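Local coordinates for lysin (Bacillus phage PBC5, PDB 6ILU), which probably binds the cell wall of its Bacillus host through an SH3b-type cell-wall-binding domain, directing the phage endolysin to its peptidoglycan substrate, at residues E8-Y19 with K73-K81; I106-R117 with I124-E132. All blocks are in the same frame, centred on the assembly; numbering follows the deposited sequence.

Contact 1: residues E8-Y19 with K73-K81; sequences EPEGIGVALSIY and KHFTIDWYK. With EDO (1,2-ethanediol), chain J; SO4 (sulfate ion), chain D.
Ladder bonds between Val14 and Asp78, and between Leu16 and Thr76, join strand 13-17 to strand 75-79 as an antiparallel pair within the beta-rich SH3b fold of this cell-wall-binding domain. Each of these two pairs exchanges two backbone hydrogen bonds, Asp78 N to Val14 O being 2.8 Å long. The ladder runs on past both strand ends: Ile18 N donates to His74 O, and Tyr80 N reaches Ile12 O over 2.8 Å. In the non-hydrogen-bonded pair Gly13-Trp79 the CA atoms come within 4.0 Å, a close approach that the bare backbone of Gly13 permits.

Among the apolar contacts, Ala15, Ile77 and Trp79 lie on one face of the pair; the methyl of Ala15 lies 3.7 Å from Phe75 CD1 and also meets Ile77 CG1, and Ile61 of strand 60-62 packs against Ala15, Phe75 and Ile77. Just before the strand, Ile12 runs side by side with Trp79 in the same direction, CD1 of the isoleucine touching CZ3 of the indole. Polar contacts mark the other face, which carries Val14, Leu16, Thr76 and Asp78: one water lies within hydrogen-bonding reach of Val14 O and, more weakly, Asp78 OD2, and a second links Ser17 O with Thr76 OG1.

Aromatic contacts centre on Tyr80. Its CG stands anti to the carbonyl carbon (chi1 -71°), which lays the ring beside the chain at 10-13. Gly13 CA packs over one face, 3.9 Å from the ring centroid, and Glu8 CG over the opposite face at 3.8 Å, both as CH-pi contacts. The glutamate chain, bent at chi2 (-71°), crosses the tyrosine at about a right angle. Glu10 O meets the ring edge near its plane, 3.4 Å from Tyr80 CE2.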
loop_
_atom_site.group_PDB
_atom_site.type_symbol
_atom_site.label_atom_id
_atom_site.label_comp_id
_atom_site.label_asym_id
_atom_site.label_seq_id
_atom_site.Cartn_x
_atom_site.Cartn_y
_atom_site.Cartn_z
ATOM N N GLU A 8 -9.659 0.030 -8.159
ATOM C CA GLU A 8 -8.385 -0.194 -8.849
ATOM C C GLU A 8 -8.064 -1.683 -8.809
ATOM O O GLU A 8 -7.964 -2.276 -7.741
ATOM C CB GLU A 8 -7.254 0.612 -8.191
ATOM C CG GLU A 8 -7.406 2.128 -8.295
ATOM C CD GLU A 8 -7.180 2.629 -9.714
ATOM O OE1 GLU A 8 -6.601 1.875 -10.533
ATOM O OE2 GLU A 8 -7.579 3.782 -10.004
ATOM N N PRO A 9 -7.872 -2.307 -9.975
ATOM C CA PRO A 9 -7.676 -3.754 -9.942
ATOM C C PRO A 9 -6.323 -4.200 -9.394
ATOM O O PRO A 9 -6.193 -5.369 -9.014
ATOM C CB PRO A 9 -7.821 -4.157 -11.412
ATOM C CG PRO A 9 -7.532 -2.937 -12.176
ATOM C CD PRO A 9 -8.010 -1.788 -11.341
ATOM N N GLU A 10 -5.317 -3.320 -9.354
ATOM C CA GLU A 10 -4.022 -3.730 -8.820
ATOM C C GLU A 10 -3.453 -2.540 -8.072
ATOM O O GLU A 10 -3.858 -1.407 -8.342
ATOM C CB GLU A 10 -3.038 -4.155 -9.899
ATOM C CG GLU A 10 -2.759 -3.073 -10.930
ATOM C CD GLU A 10 -1.750 -3.506 -12.025
ATOM O OE1 GLU A 10 -1.304 -4.688 -12.024
ATOM O OE2 GLU A 10 -1.403 -2.640 -12.872
ATOM N N GLY A 11 -2.524 -2.798 -7.165
ATOM C CA GLY A 11 -1.804 -1.692 -6.520
ATOM C C GLY A 11 -2.421 -1.175 -5.245
ATOM O O GLY A 11 -3.596 -1.431 -4.954
ATOM N N ILE A 12 -1.638 -0.368 -4.522
ATOM C CA ILE A 12 -2.119 0.246 -3.285
ATOM C C ILE A 12 -1.880 1.751 -3.257
ATOM O O ILE A 12 -2.209 2.410 -2.266
ATOM C CB ILE A 12 -1.480 -0.393 -2.051
ATOM C CG1 ILE A 12 0.062 -0.326 -2.131
ATOM C CG2 ILE A 12 -1.943 -1.882 -1.890
ATOM C CD1 ILE A 12 0.759 -0.696 -0.778
ATOM N N GLY A 13 -1.296 2.327 -4.316
ATOM C CA GLY A 13 -1.092 3.779 -4.313
ATOM C C GLY A 13 -0.237 4.179 -5.514
ATOM O O GLY A 13 0.113 3.314 -6.333
ATOM N N VAL A 14 0.090 5.455 -5.610
ATOM C CA VAL A 14 0.934 5.991 -6.680
ATOM C C VAL A 14 2.008 6.905 -6.056
ATOM O O VAL A 14 1.686 7.832 -5.294
ATOM C CB VAL A 14 0.084 6.784 -7.719
ATOM C CG1 VAL A 14 0.979 7.388 -8.782
ATOM C CG2 VAL A 14 -0.987 5.884 -8.363
ATOM N N ALA A 15 3.272 6.685 -6.413
ATOM C CA ALA A 15 4.428 7.414 -5.841
ATOM C C ALA A 15 5.120 8.319 -6.873
ATOM O O ALA A 15 5.265 7.940 -8.035
ATOM C CB ALA A 15 5.437 6.399 -5.303
ATOM N N LEU A 16 5.516 9.509 -6.457
ATOM C CA LEU A 16 6.280 10.402 -7.313
ATOM C C LEU A 16 7.511 10.888 -6.560
ATOM O O LEU A 16 7.385 11.332 -5.432
ATOM C CB LEU A 16 5.393 11.585 -7.714
ATOM C CG LEU A 16 6.081 12.619 -8.588
ATOM C CD1 LEU A 16 6.250 12.051 -10.029
ATOM C CD2 LEU A 16 5.187 13.838 -8.570
ATOM N N SER A 17 8.693 10.742 -7.157
ATOM C CA SER A 17 9.948 11.214 -6.561
ATOM C C SER A 17 9.842 12.636 -6.006
ATOM O O SER A 17 9.296 13.522 -6.680
ATOM C CB SER A 17 11.069 11.204 -7.604
ATOM O OG SER A 17 12.294 11.698 -7.044
ATOM N N ILE A 18 10.407 12.854 -4.819
ATOM C CA ILE A 18 10.538 14.232 -4.308
ATOM C C ILE A 18 11.708 15.016 -4.939
ATOM O O ILE A 18 11.827 16.229 -4.738
ATOM C CB ILE A 18 10.714 14.270 -2.759
ATOM C CG1 ILE A 18 12.064 13.646 -2.350
ATOM C CG2 ILE A 18 9.503 13.578 -2.070
ATOM C CD1 ILE A 18 12.397 13.797 -0.817
ATOM N N TYR A 19 12.553 14.324 -5.701
ATOM C CA TYR A 19 13.765 14.932 -6.293
ATOM C C TYR A 19 13.483 15.412 -7.718
ATOM O O TYR A 19 12.469 15.041 -8.309
ATOM C CB TYR A 19 14.905 13.905 -6.297
ATOM C CG TYR A 19 15.245 13.444 -4.912
ATOM C CD1 TYR A 19 16.048 14.223 -4.079
ATOM C CD2 TYR A 19 14.729 12.263 -4.411
ATOM C CE1 TYR A 19 16.339 13.809 -2.798
ATOM C CE2 TYR A 19 15.009 11.859 -3.131
ATOM C CZ TYR A 19 15.809 12.618 -2.341
ATOM O OH TYR A 19 16.087 12.213 -1.070
ATOM N N LYS A 73 10.387 7.676 2.022
ATOM C CA LYS A 73 10.782 9.059 2.293
ATOM C C LYS A 73 11.276 9.782 1.018
ATOM O O LYS A 73 11.348 11.016 1.014
ATOM C CB LYS A 73 11.877 9.095 3.384
ATOM C CG LYS A 73 13.172 8.455 2.977
ATOM C CD LYS A 73 14.130 8.351 4.148
ATOM C CE LYS A 73 15.365 7.565 3.724
ATOM N NZ LYS A 73 16.471 7.616 4.740
ATOM N N HIS A 74 11.554 9.028 -0.045
ATOM C CA HIS A 74 12.032 9.643 -1.283
ATOM C C HIS A 74 10.877 9.995 -2.210
ATOM O O HIS A 74 11.121 10.442 -3.315
ATOM C CB HIS A 74 13.020 8.698 -2.017
ATOM C CG HIS A 74 14.278 8.433 -1.245
ATOM N ND1 HIS A 74 14.885 9.384 -0.448
ATOM C CD2 HIS A 74 15.026 7.312 -1.128
ATOM C CE1 HIS A 74 15.968 8.868 0.106
ATOM N NE2 HIS A 74 16.072 7.605 -0.283
ATOM N N PHE A 75 9.629 9.755 -1.773
ATOM C CA PHE A 75 8.447 9.995 -2.635
ATOM C C PHE A 75 7.340 10.761 -1.948
ATOM O O PHE A 75 7.279 10.763 -0.723
ATOM C CB PHE A 75 7.826 8.652 -3.117
ATOM C CG PHE A 75 8.790 7.783 -3.886
ATOM C CD1 PHE A 75 8.836 7.855 -5.263
ATOM C CD2 PHE A 75 9.695 6.974 -3.218
ATOM C CE1 PHE A 75 9.751 7.081 -5.997
ATOM C CE2 PHE A 75 10.633 6.238 -3.912
ATOM C CZ PHE A 75 10.643 6.266 -5.316
ATOM N N THR A 76 6.476 11.426 -2.724
ATOM C CA THR A 76 5.153 11.788 -2.213
ATOM C C THR A 76 4.219 10.690 -2.724
ATOM O O THR A 76 4.282 10.295 -3.913
ATOM C CB THR A 76 4.689 13.184 -2.657
ATOM O OG1 THR A 76 4.783 13.285 -4.070
ATOM C CG2 THR A 76 5.600 14.242 -2.080
ATOM N N ILE A 77 3.414 10.116 -1.821
ATOM C CA ILE A 77 2.635 8.902 -2.175
ATOM C C ILE A 77 1.166 9.213 -1.999
ATOM O O ILE A 77 0.764 9.730 -0.939
ATOM C CB ILE A 77 3.007 7.694 -1.306
ATOM C CG1 ILE A 77 4.523 7.425 -1.420
ATOM C CG2 ILE A 77 2.167 6.446 -1.677
ATOM C CD1 ILE A 77 5.060 6.497 -0.334
ATOM N N ASP A 78 0.400 8.984 -3.066
ATOM C CA ASP A 78 -1.048 9.114 -3.024
ATOM C C ASP A 78 -1.574 7.700 -2.827
ATOM O O ASP A 78 -1.643 6.904 -3.786
ATOM C CB ASP A 78 -1.601 9.749 -4.318
ATOM C CG ASP A 78 -1.184 11.209 -4.503
ATOM O OD1 ASP A 78 -1.117 11.983 -3.506
ATOM O OD2 ASP A 78 -0.967 11.584 -5.680
ATOM N N TRP A 79 -1.884 7.354 -1.578
ATOM C CA TRP A 79 -2.341 5.980 -1.277
ATOM C C TRP A 79 -3.745 5.778 -1.820
ATOM O O TRP A 79 -4.571 6.718 -1.854
ATOM C CB TRP A 79 -2.313 5.739 0.227
ATOM C CG TRP A 79 -0.958 5.845 0.806
ATOM C CD1 TRP A 79 -0.445 6.924 1.502
ATOM C CD2 TRP A 79 0.085 4.873 0.756
ATOM N NE1 TRP A 79 0.844 6.675 1.877
ATOM C CE2 TRP A 79 1.202 5.418 1.439
ATOM C CE3 TRP A 79 0.210 3.602 0.174
ATOM C CZ2 TRP A 79 2.402 4.738 1.569
ATOM C CZ3 TRP A 79 1.411 2.916 0.322
ATOM C CH2 TRP A 79 2.499 3.486 1.002
ATOM N N TYR A 80 -4.009 4.567 -2.292
ATOM C CA TYR A 80 -5.380 4.202 -2.593
ATOM C C TYR A 80 -6.203 4.232 -1.301
ATOM O O TYR A 80 -5.715 3.911 -0.220
ATOM C CB TYR A 80 -5.433 2.826 -3.249
ATOM C CG TYR A 80 -4.893 2.802 -4.665
ATOM C CD1 TYR A 80 -4.543 3.975 -5.341
ATOM C CD2 TYR A 80 -4.759 1.579 -5.336
ATOM C CE1 TYR A 80 -4.092 3.930 -6.648
ATOM C CE2 TYR A 80 -4.299 1.525 -6.609
ATOM C CZ TYR A 80 -3.956 2.697 -7.269
ATOM O OH TYR A 80 -3.489 2.626 -8.562
ATOM N N LYS A 81 -7.456 4.670 -1.432
ATOM C CA LYS A 81 -8.361 4.859 -0.301
ATOM C C LYS A 81 -9.390 3.735 -0.253
ATOM O O LYS A 81 -10.013 3.376 -1.281
ATOM C CB LYS A 81 -9.081 6.223 -0.405
ATOM C CG LYS A 81 -8.092 7.361 -0.579
ATOM C CD LYS A 81 -7.381 7.628 0.718
ATOM C CE LYS A 81 -6.339 8.736 0.533
ATOM N NZ LYS A 81 -5.736 9.108 1.823
HETATM C C1 EDO J . -2.495 -6.155 -5.899
HETATM O O1 EDO J . -2.107 -5.586 -7.160
HETATM C C2 EDO J . -1.277 -5.974 -5.006
HETATM O O2 EDO J . -1.019 -4.566 -4.959
HETATM S S SO4 D . -2.305 10.462 3.606
HETATM O O1 SO4 D . -0.966 10.071 3.157
HETATM O O2 SO4 D . -2.215 11.709 4.357
HETATM O O3 SO4 D . -2.886 9.429 4.451
HETATM O O4 SO4 D . -3.186 10.682 2.464
HETATM O O HOH W 1 1.914 10.671 -6.232
HETATM O O HOH W 2 6.950 14.552 -5.184
#

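Contact 2: residues I106-R117 with I124-E132. With EDO (1,2-ethanediol), chain I; EDO (1,2-ethanediol), chain H; SO4 (sulfate ion), chain C; SO4 (sulfate ion), chain D.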
loop_
_atom_site.group_PDB
_atom_site.type_symbol
_atom_site.label_atom_id
_atom_site.label_comp_id
_atom_site.label_asym_id
_atom_site.label_seq_id
_atom_site.Cartn_x
_atom_site.Cartn_y
_atom_site.Cartn_z
ATOM N N ILE A 106 -15.031 -2.985 11.687
ATOM C CA ILE A 106 -15.164 -1.532 11.617
ATOM C C ILE A 106 -16.602 -1.193 11.293
ATOM O O ILE A 106 -17.400 -2.079 10.891
ATOM C CB ILE A 106 -14.252 -0.939 10.556
ATOM C CG1 ILE A 106 -14.598 -1.528 9.189
ATOM C CG2 ILE A 106 -12.785 -1.214 10.949
ATOM C CD1 ILE A 106 -14.069 -0.760 8.006
ATOM N N ASP A 107 -16.959 0.059 11.489
ATOM C CA ASP A 107 -18.361 0.441 11.308
ATOM C C ASP A 107 -18.585 1.231 10.025
ATOM O O ASP A 107 -19.691 1.670 9.741
ATOM C CB ASP A 107 -18.868 1.219 12.522
ATOM C CG ASP A 107 -18.250 2.605 12.659
ATOM O OD1 ASP A 107 -17.351 2.980 11.903
ATOM O OD2 ASP A 107 -18.714 3.352 13.549
ATOM N N GLY A 108 -17.535 1.394 9.237
ATOM C CA GLY A 108 -17.691 2.048 7.946
ATOM C C GLY A 108 -17.697 3.564 7.983
ATOM O O GLY A 108 -17.940 4.213 6.962
ATOM N N SER A 109 -17.430 4.161 9.146
ATOM C CA SER A 109 -17.453 5.616 9.209
ATOM C C SER A 109 -16.132 6.243 8.746
ATOM O O SER A 109 -16.085 7.441 8.503
ATOM C CB SER A 109 -17.773 6.092 10.635
ATOM O OG SER A 109 -16.793 5.580 11.528
ATOM N N GLU A 110 -15.079 5.448 8.634
ATOM C CA GLU A 110 -13.741 5.983 8.317
ATOM C C GLU A 110 -13.264 5.600 6.906
ATOM O O GLU A 110 -13.669 4.561 6.362
ATOM C CB GLU A 110 -12.705 5.483 9.343
ATOM C CG GLU A 110 -13.029 5.779 10.818
ATOM C CD GLU A 110 -12.999 7.244 11.155
ATOM O OE1 GLU A 110 -13.731 7.657 12.093
ATOM O OE2 GLU A 110 -12.247 7.995 10.495
ATOM N N VAL A 111 -12.376 6.430 6.344
ATOM C CA VAL A 111 -11.640 6.073 5.114
ATOM C C VAL A 111 -10.219 5.626 5.504
ATOM O O VAL A 111 -9.597 6.257 6.369
ATOM C CB VAL A 111 -11.564 7.261 4.159
ATOM C CG1 VAL A 111 -10.811 6.891 2.870
ATOM C CG2 VAL A 111 -12.983 7.808 3.885
ATOM N N TYR A 112 -9.715 4.557 4.897
ATOM C CA TYR A 112 -8.380 4.052 5.215
ATOM C C TYR A 112 -7.440 4.125 4.037
ATOM O O TYR A 112 -7.879 4.204 2.892
ATOM C CB TYR A 112 -8.442 2.599 5.694
ATOM C CG TYR A 112 -9.413 2.418 6.836
ATOM C CD1 TYR A 112 -10.748 2.071 6.593
ATOM C CD2 TYR A 112 -8.993 2.611 8.139
ATOM C CE1 TYR A 112 -11.646 1.934 7.668
ATOM C CE2 TYR A 112 -9.883 2.487 9.228
ATOM C CZ TYR A 112 -11.206 2.132 8.955
ATOM O OH TYR A 112 -12.092 2.014 9.992
ATOM N N ASN A 113 -6.133 4.115 4.314
ATOM C CA ASN A 113 -5.168 3.897 3.232
ATOM C C ASN A 113 -4.901 2.423 3.037
ATOM O O ASN A 113 -4.769 1.677 4.021
ATOM C CB ASN A 113 -3.836 4.611 3.528
ATOM C CG ASN A 113 -3.940 6.102 3.450
ATOM O OD1 ASN A 113 -4.789 6.652 2.768
ATOM N ND2 ASN A 113 -3.053 6.775 4.155
ATOM N N ALA A 114 -4.841 1.979 1.770
ATOM C CA ALA A 114 -4.467 0.594 1.435
ATOM C C ALA A 114 -2.998 0.372 1.810
ATOM O O ALA A 114 -2.147 1.062 1.253
ATOM C CB ALA A 114 -4.649 0.370 -0.057
ATOM N N HIS A 115 -2.713 -0.555 2.735
ATOM C CA HIS A 115 -1.338 -0.838 3.155
ATOM C C HIS A 115 -0.711 -2.047 2.450
ATOM O O HIS A 115 0.526 -2.152 2.395
ATOM C CB HIS A 115 -1.262 -1.075 4.666
ATOM C CG HIS A 115 -1.339 0.190 5.466
ATOM N ND1 HIS A 115 -2.471 0.980 5.493
ATOM C CD2 HIS A 115 -0.445 0.774 6.297
ATOM C CE1 HIS A 115 -2.263 2.014 6.299
ATOM N NE2 HIS A 115 -1.037 1.926 6.787
ATOM N N ASN A 116 -1.571 -2.931 1.903
ATOM C CA ASN A 116 -1.113 -4.093 1.139
ATOM C C ASN A 116 -2.366 -4.768 0.630
ATOM O O ASN A 116 -3.441 -4.567 1.192
ATOM C CB ASN A 116 -0.241 -5.071 2.000
ATOM C CG ASN A 116 1.240 -4.759 1.903
ATOM O OD1 ASN A 116 1.746 -4.576 0.799
ATOM N ND2 ASN A 116 1.971 -4.808 3.029
ATOM N N ARG A 117 -2.237 -5.564 -0.422
ATOM C CA ARG A 117 -3.369 -6.325 -0.962
ATOM C C ARG A 117 -2.859 -7.683 -1.370
ATOM O O ARG A 117 -1.909 -7.798 -2.196
ATOM C CB ARG A 117 -3.993 -5.655 -2.206
ATOM C CG ARG A 117 -4.725 -4.390 -1.970
ATOM C CD ARG A 117 -4.987 -3.766 -3.328
ATOM N NE ARG A 117 -6.118 -4.381 -4.037
ATOM C CZ ARG A 117 -6.614 -3.874 -5.160
ATOM N NH1 ARG A 117 -6.067 -2.787 -5.747
ATOM N NH2 ARG A 117 -7.680 -4.452 -5.715
ATOM N N ILE A 124 -5.972 -2.485 5.884
ATOM C CA ILE A 124 -6.260 -1.069 6.081
ATOM C C ILE A 124 -5.347 -0.408 7.125
ATOM O O ILE A 124 -5.582 0.732 7.547
ATOM C CB ILE A 124 -7.740 -0.843 6.513
ATOM C CG1 ILE A 124 -8.058 -1.697 7.755
ATOM C CG2 ILE A 124 -8.625 -1.187 5.338
ATOM C CD1 ILE A 124 -9.394 -1.262 8.526
ATOM N N GLY A 125 -4.302 -1.125 7.527
ATOM C CA GLY A 125 -3.328 -0.622 8.477
ATOM C C GLY A 125 -3.547 -1.232 9.838
ATOM O O GLY A 125 -4.684 -1.565 10.200
ATOM N N GLY A 126 -2.468 -1.435 10.571
ATOM C CA GLY A 126 -2.581 -2.079 11.863
ATOM C C GLY A 126 -2.814 -3.572 11.755
ATOM O O GLY A 126 -3.349 -4.168 12.680
ATOM N N ASN A 127 -2.440 -4.160 10.610
ATOM C CA ASN A 127 -2.612 -5.592 10.361
ATOM C C ASN A 127 -4.091 -6.012 10.454
ATOM O O ASN A 127 -4.463 -6.911 11.224
ATOM C CB ASN A 127 -1.838 -6.471 11.325
ATOM C CG ASN A 127 -1.782 -7.931 10.825
ATOM O OD1 ASN A 127 -1.411 -8.165 9.655
ATOM N ND2 ASN A 127 -2.131 -8.917 11.704
ATOM N N ARG A 128 -4.905 -5.291 9.721
ATOM C CA ARG A 128 -6.357 -5.506 9.683
ATOM C C ARG A 128 -6.781 -5.731 8.256
ATOM O O ARG A 128 -6.741 -4.795 7.436
ATOM C CB ARG A 128 -7.091 -4.299 10.279
ATOM C CG ARG A 128 -6.761 -4.125 11.757
ATOM C CD ARG A 128 -7.551 -2.907 12.318
ATOM N NE ARG A 128 -7.102 -1.683 11.628
ATOM C CZ ARG A 128 -7.744 -0.504 11.670
ATOM N NH1 ARG A 128 -8.874 -0.382 12.371
ATOM N NH2 ARG A 128 -7.247 0.541 10.984
ATOM N N TRP A 129 -7.126 -6.981 7.968
ATOM C CA TRP A 129 -7.348 -7.410 6.565
ATOM C C TRP A 129 -8.840 -7.611 6.323
ATOM O O TRP A 129 -9.496 -8.386 7.042
ATOM C CB TRP A 129 -6.601 -8.694 6.275
ATOM C CG TRP A 129 -5.124 -8.502 6.381
ATOM C CD1 TRP A 129 -4.359 -8.476 7.544
ATOM C CD2 TRP A 129 -4.206 -8.359 5.290
ATOM N NE1 TRP A 129 -3.021 -8.296 7.219
ATOM C CE2 TRP A 129 -2.907 -8.252 5.844
ATOM C CE3 TRP A 129 -4.362 -8.313 3.891
ATOM C CZ2 TRP A 129 -1.764 -8.097 5.044
ATOM C CZ3 TRP A 129 -3.212 -8.149 3.090
ATOM C CH2 TRP A 129 -1.936 -8.053 3.681
ATOM N N ILE A 130 -9.354 -6.928 5.307
ATOM C CA ILE A 130 -10.793 -6.990 4.915
ATOM C C ILE A 130 -10.951 -7.592 3.529
ATOM O O ILE A 130 -10.169 -7.305 2.623
ATOM C CB ILE A 130 -11.389 -5.552 4.934
ATOM C CG1 ILE A 130 -11.300 -4.998 6.367
ATOM C CG2 ILE A 130 -12.852 -5.511 4.346
ATOM C CD1 ILE A 130 -11.846 -3.540 6.581
ATOM N N LYS A 131 -11.982 -8.393 3.333
ATOM C CA LYS A 131 -12.244 -8.930 2.005
ATOM C C LYS A 131 -12.546 -7.792 1.046
ATOM O O LYS A 131 -13.373 -6.907 1.366
ATOM C CB LYS A 131 -13.450 -9.868 2.023
ATOM C CG LYS A 131 -13.196 -11.178 2.734
ATOM C CD LYS A 131 -14.438 -12.059 2.734
ATOM C CE LYS A 131 -14.302 -13.225 3.708
ATOM N NZ LYS A 131 -15.606 -13.944 3.780
ATOM N N GLU A 132 -11.948 -7.830 -0.138
ATOM C CA GLU A 132 -12.125 -6.696 -1.049
ATOM C C GLU A 132 -13.564 -6.566 -1.524
ATOM O O GLU A 132 -13.957 -5.477 -1.962
ATOM C CB GLU A 132 -11.198 -6.811 -2.265
ATOM C CG GLU A 132 -9.715 -6.656 -1.824
ATOM C CD GLU A 132 -8.719 -6.497 -2.960
ATOM O OE1 GLU A 132 -9.122 -6.472 -4.148
ATOM O OE2 GLU A 132 -7.510 -6.404 -2.626
HETATM C C1 EDO I . -10.502 3.207 12.921
HETATM O O1 EDO I . -10.898 1.867 12.529
HETATM C C2 EDO I . -9.050 3.289 13.366
HETATM O O2 EDO I . -8.086 3.113 12.294
HETATM C C1 EDO H . 0.538 -2.499 8.040
HETATM O O1 EDO H . -0.588 -3.179 8.605
HETATM C C2 EDO H . 1.229 -1.620 9.078
HETATM O O2 EDO H . 0.287 -0.960 9.930
HETATM S S SO4 C . -16.797 -11.712 5.915
HETATM O O1 SO4 C . -16.231 -13.018 6.201
HETATM O O2 SO4 C . -15.801 -10.649 5.911
HETATM O O3 SO4 C . -17.414 -11.863 4.582
HETATM O O4 SO4 C . -17.801 -11.416 6.921
HETATM S S SO4 D . -2.305 10.462 3.606
HETATM O O1 SO4 D . -0.966 10.071 3.157
HETATM O O2 SO4 D . -2.215 11.709 4.357
HETATM O O3 SO4 D . -2.886 9.429 4.451
HETATM O O4 SO4 D . -3.186 10.682 2.464
HETATM O O HOH W 3 -5.331 3.535 7.002
#
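Ile124 drives its side chain against Tyr112, the two crossing at a slant. Its CB lies 3.6 Å from Tyr112 CB, and the CG2 branch touches the same atom and the neighbouring CG. The other branch starts with CG1 between the backbone N and the carbonyl carbon (chi1 54°) and ends at CD1, which sits almost exactly over the ring centre, 3.7 Å from the centroid of Tyr112, in a CH-pi contact. CD1 also lies over the Arg128 guanidinium and reaches Ile106 CG2 at 4.2 Å. That guanidinium stands nearly perpendicular to the tyrosine ring (86°); its NE donates to Gly125 O at 2.8 Å. An ethanediol, probably from the crystallisation liquor, bridges Tyr112 OH and Arg128.

In this SH3b-type fold, segment 106-117 runs from the end of strand 102-106 through the short strand 112-113, a neighbour of 75-84, into the three-stranded antiparallel sheet 116-118, 121-123, 129-131. Gly125 CA packs over the face of His115, 3.5 Å from the ring centroid, while His115 ND1 donates to Asn113 O. Farther along, Arg117 meets Glu132 side-on: NE to OE2 at 2.8 Å and NH2 to OE1 at 2.9 Å, both oxygens approached from above the carboxylate plane.

Both contacts reach one sheet, in which strand 75-84 neighbours strand 112-113, yet they lie on opposite sides of the chain's centre, about 17 Å apart between centres. Contact 1 is mainly strand pairing, with backbone bonds supplemented by the packing of a tyrosine ring; contact 2 has no backbone bond between its two segments and relies on side-chain packing and a salt bridge. Each is only partly buried, but exposed residues take part in contact 1 alone. Arg117 joins them directly, its NH1 bonding to Glu8 O and Gly11 O, so the arginine paired with Glu132 also holds the N-terminal segment. Lys81 and Asn113 make a second join, where Lys81 NZ meets Asn113 OD1 and both side chains bind one sulfate.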